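Local coordinates for Ac-ASP-7 (PDB 3S6S), which is a secreted hookworm protein of the SCP/TAPS (pathogenesis-related) family whose function is unknown, though it probably takes part in host-parasite interactions, at residues G68-L72 against H73-V77; M106-V109 against V110-K113. All coordinates share one frame; numbering follows the deposited sequence.

Contact 1 of 2, residues G68-L72 against H73-V77; sequences GYADL and HHRGV
Ala70 O is the hub where the short helix 69-72 stops: it accepts both His73 N, at 2.9 Å, and Arg75 N, at 3.2 Å. The two donors come to it from opposite faces of its carbonyl plane, and the Arg75 bond is the straighter, 157° at the hydrogen. A second bond, nested inside the Arg75 one, runs from His74 N to Asp71 O at 2.9 Å. With His74 at positive phi, this is a Schellman motif, the left-handed residue turning the chain off the helix so that the carbonyls of Ala70 and Asp71 still receive N-H groups.

Beside it, Tyr69 and His73 bring their rings together obliquely, planes 34° apart. His73 NE2 and CD2 lie over one face of the tyrosine, 3.1 Å and 3.4 Å from Tyr69 CZ; the edge of the imidazole faces Tyr69 O, which lies in its plane 3.0 Å from His73 CD2. Tyr69 CG lies anti to the backbone N (chi1 174°), which swings the ring out to the histidine.

On the inner side Ala70 CB meets Val77 CG2 at 3.5 Å. Glu63, from helix 54-65, accepts the N-H groups of Gly68 and Ala70, and Glu59 there forms a salt bridge with Arg75 NE. Past the turn, Gly76 pairs with Tyr140, starting edge strand 76-83 against strand 133-140, whose Val139 packs on Ala70 and Arg75.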
loop_
_atom_site.group_PDB
_atom_site.type_symbol
_atom_site.label_atom_id
_atom_site.label_comp_id
_atom_site.label_asym_id
_atom_site.label_seq_id
_atom_site.Cartn_x
_atom_site.Cartn_y
_atom_site.Cartn_z
ATOM N N GLY A 68 1.624 -17.480 5.161
ATOM C CA GLY A 68 1.459 -18.182 3.907
ATOM C C GLY A 68 0.055 -18.029 3.353
ATOM O O GLY A 68 -0.171 -18.256 2.157
ATOM N N TYR A 69 -0.882 -17.639 4.221
ATOM C CA TYR A 69 -2.287 -17.464 3.832
ATOM C C TYR A 69 -2.444 -16.589 2.593
ATOM O O TYR A 69 -3.145 -16.958 1.653
ATOM C CB TYR A 69 -3.143 -16.893 4.984
ATOM C CG TYR A 69 -4.554 -16.567 4.551
ATOM C CD1 TYR A 69 -5.587 -17.498 4.697
ATOM C CD2 TYR A 69 -4.851 -15.340 3.963
ATOM C CE1 TYR A 69 -6.883 -17.212 4.268
ATOM C CE2 TYR A 69 -6.134 -15.042 3.529
ATOM C CZ TYR A 69 -7.150 -15.980 3.684
ATOM O OH TYR A 69 -8.431 -15.672 3.258
ATOM N N ALA A 70 -1.780 -15.440 2.578
ATOM C CA ALA A 70 -1.984 -14.470 1.495
ATOM C C ALA A 70 -1.429 -14.952 0.149
ATOM O O ALA A 70 -2.058 -14.797 -0.896
ATOM C CB ALA A 70 -1.395 -13.106 1.872
ATOM N N ASP A 71 -0.243 -15.538 0.187
ATOM C CA ASP A 71 0.334 -16.119 -1.012
ATOM C C ASP A 71 -0.616 -17.127 -1.673
ATOM O O ASP A 71 -0.702 -17.189 -2.888
ATOM C CB ASP A 71 1.687 -16.770 -0.719
ATOM C CG ASP A 71 2.365 -17.264 -1.979
ATOM O OD1 ASP A 71 2.558 -16.429 -2.893
ATOM O OD2 ASP A 71 2.672 -18.481 -2.074
ATOM N N LEU A 72 -1.341 -17.895 -0.867
ATOM C CA LEU A 72 -2.330 -18.833 -1.399
ATOM C C LEU A 72 -3.431 -18.150 -2.189
ATOM O O LEU A 72 -4.015 -18.745 -3.097
ATOM C CB LEU A 72 -2.982 -19.638 -0.276
ATOM C CG LEU A 72 -2.112 -20.704 0.362
ATOM C CD1 LEU A 72 -3.010 -21.639 1.113
ATOM C CD2 LEU A 72 -1.333 -21.442 -0.715
ATOM N N HIS A 73 -3.740 -16.915 -1.812
ATOM C CA HIS A 73 -4.742 -16.144 -2.525
ATOM C C HIS A 73 -4.090 -15.219 -3.554
ATOM O O HIS A 73 -4.735 -14.324 -4.098
ATOM C CB HIS A 73 -5.630 -15.386 -1.528
ATOM C CG HIS A 73 -6.370 -16.290 -0.587
ATOM N ND1 HIS A 73 -7.657 -16.725 -0.822
ATOM C CD2 HIS A 73 -5.987 -16.873 0.574
ATOM C CE1 HIS A 73 -8.044 -17.513 0.166
ATOM N NE2 HIS A 73 -7.047 -17.620 1.025
ATOM N N HIS A 74 -2.803 -15.452 -3.816
ATOM C CA HIS A 74 -2.088 -14.765 -4.891
ATOM C C HIS A 74 -1.980 -13.271 -4.670
ATOM O O HIS A 74 -2.122 -12.478 -5.610
ATOM C CB HIS A 74 -2.737 -15.068 -6.240
ATOM C CG HIS A 74 -2.697 -16.522 -6.596
ATOM N ND1 HIS A 74 -3.795 -17.348 -6.476
ATOM C CD2 HIS A 74 -1.675 -17.305 -7.021
ATOM C CE1 HIS A 74 -3.455 -18.574 -6.828
ATOM N NE2 HIS A 74 -2.175 -18.575 -7.162
ATOM N N ARG A 75 -1.705 -12.907 -3.423
ATOM C CA ARG A 75 -1.559 -11.517 -3.024
ATOM C C ARG A 75 -0.099 -11.130 -2.880
ATOM O O ARG A 75 0.769 -11.984 -2.750
ATOM C CB ARG A 75 -2.239 -11.287 -1.670
ATOM C CG ARG A 75 -3.649 -11.798 -1.586
ATOM C CD ARG A 75 -4.525 -11.079 -2.578
ATOM N NE ARG A 75 -5.927 -11.191 -2.203
ATOM C CZ ARG A 75 -6.938 -10.954 -3.034
ATOM N NH1 ARG A 75 -6.699 -10.610 -4.296
ATOM N NH2 ARG A 75 -8.186 -11.062 -2.606
ATOM N N GLY A 76 0.158 -9.827 -2.873
ATOM C CA GLY A 76 1.443 -9.319 -2.443
ATOM C C GLY A 76 1.367 -9.144 -0.933
ATOM O O GLY A 76 0.275 -8.970 -0.378
ATOM N N VAL A 77 2.521 -9.203 -0.271
ATOM C CA VAL A 77 2.582 -9.077 1.173
ATOM C C VAL A 77 3.784 -8.229 1.561
ATOM O O VAL A 77 4.866 -8.380 0.988
ATOM C CB VAL A 77 2.712 -10.461 1.868
ATOM C CG1 VAL A 77 2.719 -10.304 3.396
ATOM C CG2 VAL A 77 1.595 -11.393 1.439
#

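Contact 2 of 2, residues M106-V109 against V110-K113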
loop_
_atom_site.group_PDB
_atom_site.type_symbol
_atom_site.label_atom_id
_atom_site.label_comp_id
_atom_site.label_asym_id
_atom_site.label_seq_id
_atom_site.Cartn_x
_atom_site.Cartn_y
_atom_site.Cartn_z
ATOM N N MET A 106 9.755 -2.113 -0.363
ATOM C CA MET A 106 9.302 -0.931 -1.074
ATOM C C MET A 106 8.903 -1.221 -2.523
ATOM O O MET A 106 8.060 -0.525 -3.072
ATOM C CB MET A 106 10.336 0.190 -0.991
ATOM C CG MET A 106 10.482 0.786 0.410
ATOM S SD MET A 106 8.972 1.571 1.039
ATOM C CE MET A 106 8.376 0.302 2.109
ATOM N N ARG A 107 9.494 -2.245 -3.136
ATOM C CA ARG A 107 9.042 -2.680 -4.454
ATOM C C ARG A 107 7.541 -2.939 -4.494
ATOM O O ARG A 107 6.867 -2.546 -5.447
ATOM C CB ARG A 107 9.749 -3.953 -4.893
ATOM C CG ARG A 107 11.014 -3.734 -5.655
ATOM C CD ARG A 107 11.389 -5.039 -6.339
ATOM N NE ARG A 107 11.063 -4.987 -7.752
ATOM C CZ ARG A 107 10.426 -5.940 -8.408
ATOM N NH1 ARG A 107 10.051 -7.049 -7.766
ATOM N NH2 ARG A 107 10.182 -5.783 -9.708
ATOM N N GLN A 108 7.020 -3.620 -3.476
ATOM C CA GLN A 108 5.583 -3.868 -3.417
ATOM C C GLN A 108 4.793 -2.576 -3.165
ATOM O O GLN A 108 3.815 -2.285 -3.854
ATOM C CB GLN A 108 5.261 -4.908 -2.347
ATOM C CG GLN A 108 3.776 -5.127 -2.156
ATOM C CD GLN A 108 3.119 -5.806 -3.352
ATOM O OE1 GLN A 108 3.289 -7.020 -3.570
ATOM N NE2 GLN A 108 2.362 -5.029 -4.141
ATOM N N VAL A 109 5.241 -1.804 -2.178
ATOM C CA VAL A 109 4.592 -0.564 -1.768
ATOM C C VAL A 109 4.350 0.366 -2.949
ATOM O O VAL A 109 3.350 1.081 -3.033
ATOM C CB VAL A 109 5.491 0.176 -0.758
ATOM C CG1 VAL A 109 4.976 1.599 -0.489
ATOM C CG2 VAL A 109 5.600 -0.641 0.529
ATOM N N VAL A 110 5.261 0.291 -3.896
ATOM C CA VAL A 110 5.454 1.337 -4.880
ATOM C C VAL A 110 5.064 0.898 -6.314
ATOM O O VAL A 110 5.055 1.710 -7.236
ATOM C CB VAL A 110 6.930 1.815 -4.731
ATOM C CG1 VAL A 110 7.706 1.799 -6.033
ATOM C CG2 VAL A 110 6.986 3.136 -3.979
ATOM N N TYR A 111 4.714 -0.385 -6.458
ATOM C CA TYR A 111 4.319 -1.016 -7.716
ATOM C C TYR A 111 3.090 -0.342 -8.316
ATOM O O TYR A 111 1.999 -0.447 -7.764
ATOM C CB TYR A 111 4.001 -2.496 -7.448
ATOM C CG TYR A 111 3.638 -3.327 -8.657
ATOM C CD1 TYR A 111 2.737 -4.374 -8.552
ATOM C CD2 TYR A 111 4.220 -3.088 -9.899
ATOM C CE1 TYR A 111 2.408 -5.152 -9.657
ATOM C CE2 TYR A 111 3.895 -3.848 -11.002
ATOM C CZ TYR A 111 2.989 -4.875 -10.876
ATOM O OH TYR A 111 2.673 -5.645 -11.973
ATOM N N PRO A 112 3.259 0.340 -9.465
ATOM C CA PRO A 112 2.192 1.177 -10.048
ATOM C C PRO A 112 0.916 0.428 -10.431
ATOM O O PRO A 112 -0.107 1.074 -10.616
ATOM C CB PRO A 112 2.856 1.772 -11.295
ATOM C CG PRO A 112 4.327 1.719 -11.002
ATOM C CD PRO A 112 4.522 0.456 -10.212
ATOM N N LYS A 113 0.957 -0.901 -10.510
ATOM C CA LYS A 113 -0.208 -1.664 -10.965
ATOM C C LYS A 113 -0.977 -2.362 -9.845
ATOM O O LYS A 113 -1.991 -3.021 -10.094
ATOM C CB LYS A 113 0.183 -2.653 -12.063
ATOM C CG LYS A 113 0.731 -1.955 -13.293
ATOM C CD LYS A 113 1.160 -2.912 -14.407
ATOM C CE LYS A 113 1.629 -2.100 -15.628
ATOM N NZ LYS A 113 2.165 -2.968 -16.701
#
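Val110 closes back on Met106 at the end of helix 103-110: its N reaches Met106 O at 3.0 Å, a weak bond bent to 122° at the hydrogen. The next N-H, that of Tyr111, turns to Gln108 O at 3.3 Å, straighter but long, and also weak. The last turn is held weakly by these two backbone bonds as the chain leaves the helix.

Val110 CB is 3.1 Å from Met106 O, so the side chain sits against the same carbonyl that the amide approaches. Both methyls lie further off, and Val110 CG2 comes within 4.3 Å of Val109 CG1.

Tyr111 can be followed outward. Its CB rests near two helix carbonyls, 3.5 Å from Arg107 O and 3.6 Å from Gln108 O. CG is anti to the backbone N (chi1 -177°), carrying the ring away from residues 106-109. At the ring's near edge, CD1 has Gln108 NE2 close to its plane at 4.5 Å, a loose approach; that amide nitrogen is hydrogen-bonded to Lys142 O. Over one face, toward the CG-CD2 side, lies Lys113 N, and the ring also meets that of Phe150. At the tip, OH is held by Glu148 OE2 and Lys142 NZ, so the buried phenol has polar partners.

Arg30 of helix 16-34 ties down the exit, its NE to Val109 O and its NH2 to Tyr111 O. Leu29 and Ile33 of that helix pack on Val110, Phe99 of helix 88-99 touches Met106 and Val109, and Tyr140 of strand 133-140 lies against Gln108 and Val109. Helix 103-110 thus ends packed among two helices and the sheet, consistent with the alpha-beta-alpha sandwich of the SCP/TAPS domain.

How the contacts relate
Both contacts are helix ends, one after the other along the chain: contact 1 leads from a short helix into edge strand 76-83, contact 2 from helix 103-110 into the loop before strand 116-123. Their centres are about 16 Å apart, yet they touch where Gln108 OE1 comes 3.2 Å from Gly76 CA and 4.0 Å from Val77 N. Tyr140 of strand 133-140 serves both, pairing through its backbone with Gly76 and packing against Gln108 and Val109. Contact 1 lies at the surface, about 15 Å from the chain centre, whereas contact 2 is buried, about 8 Å from it.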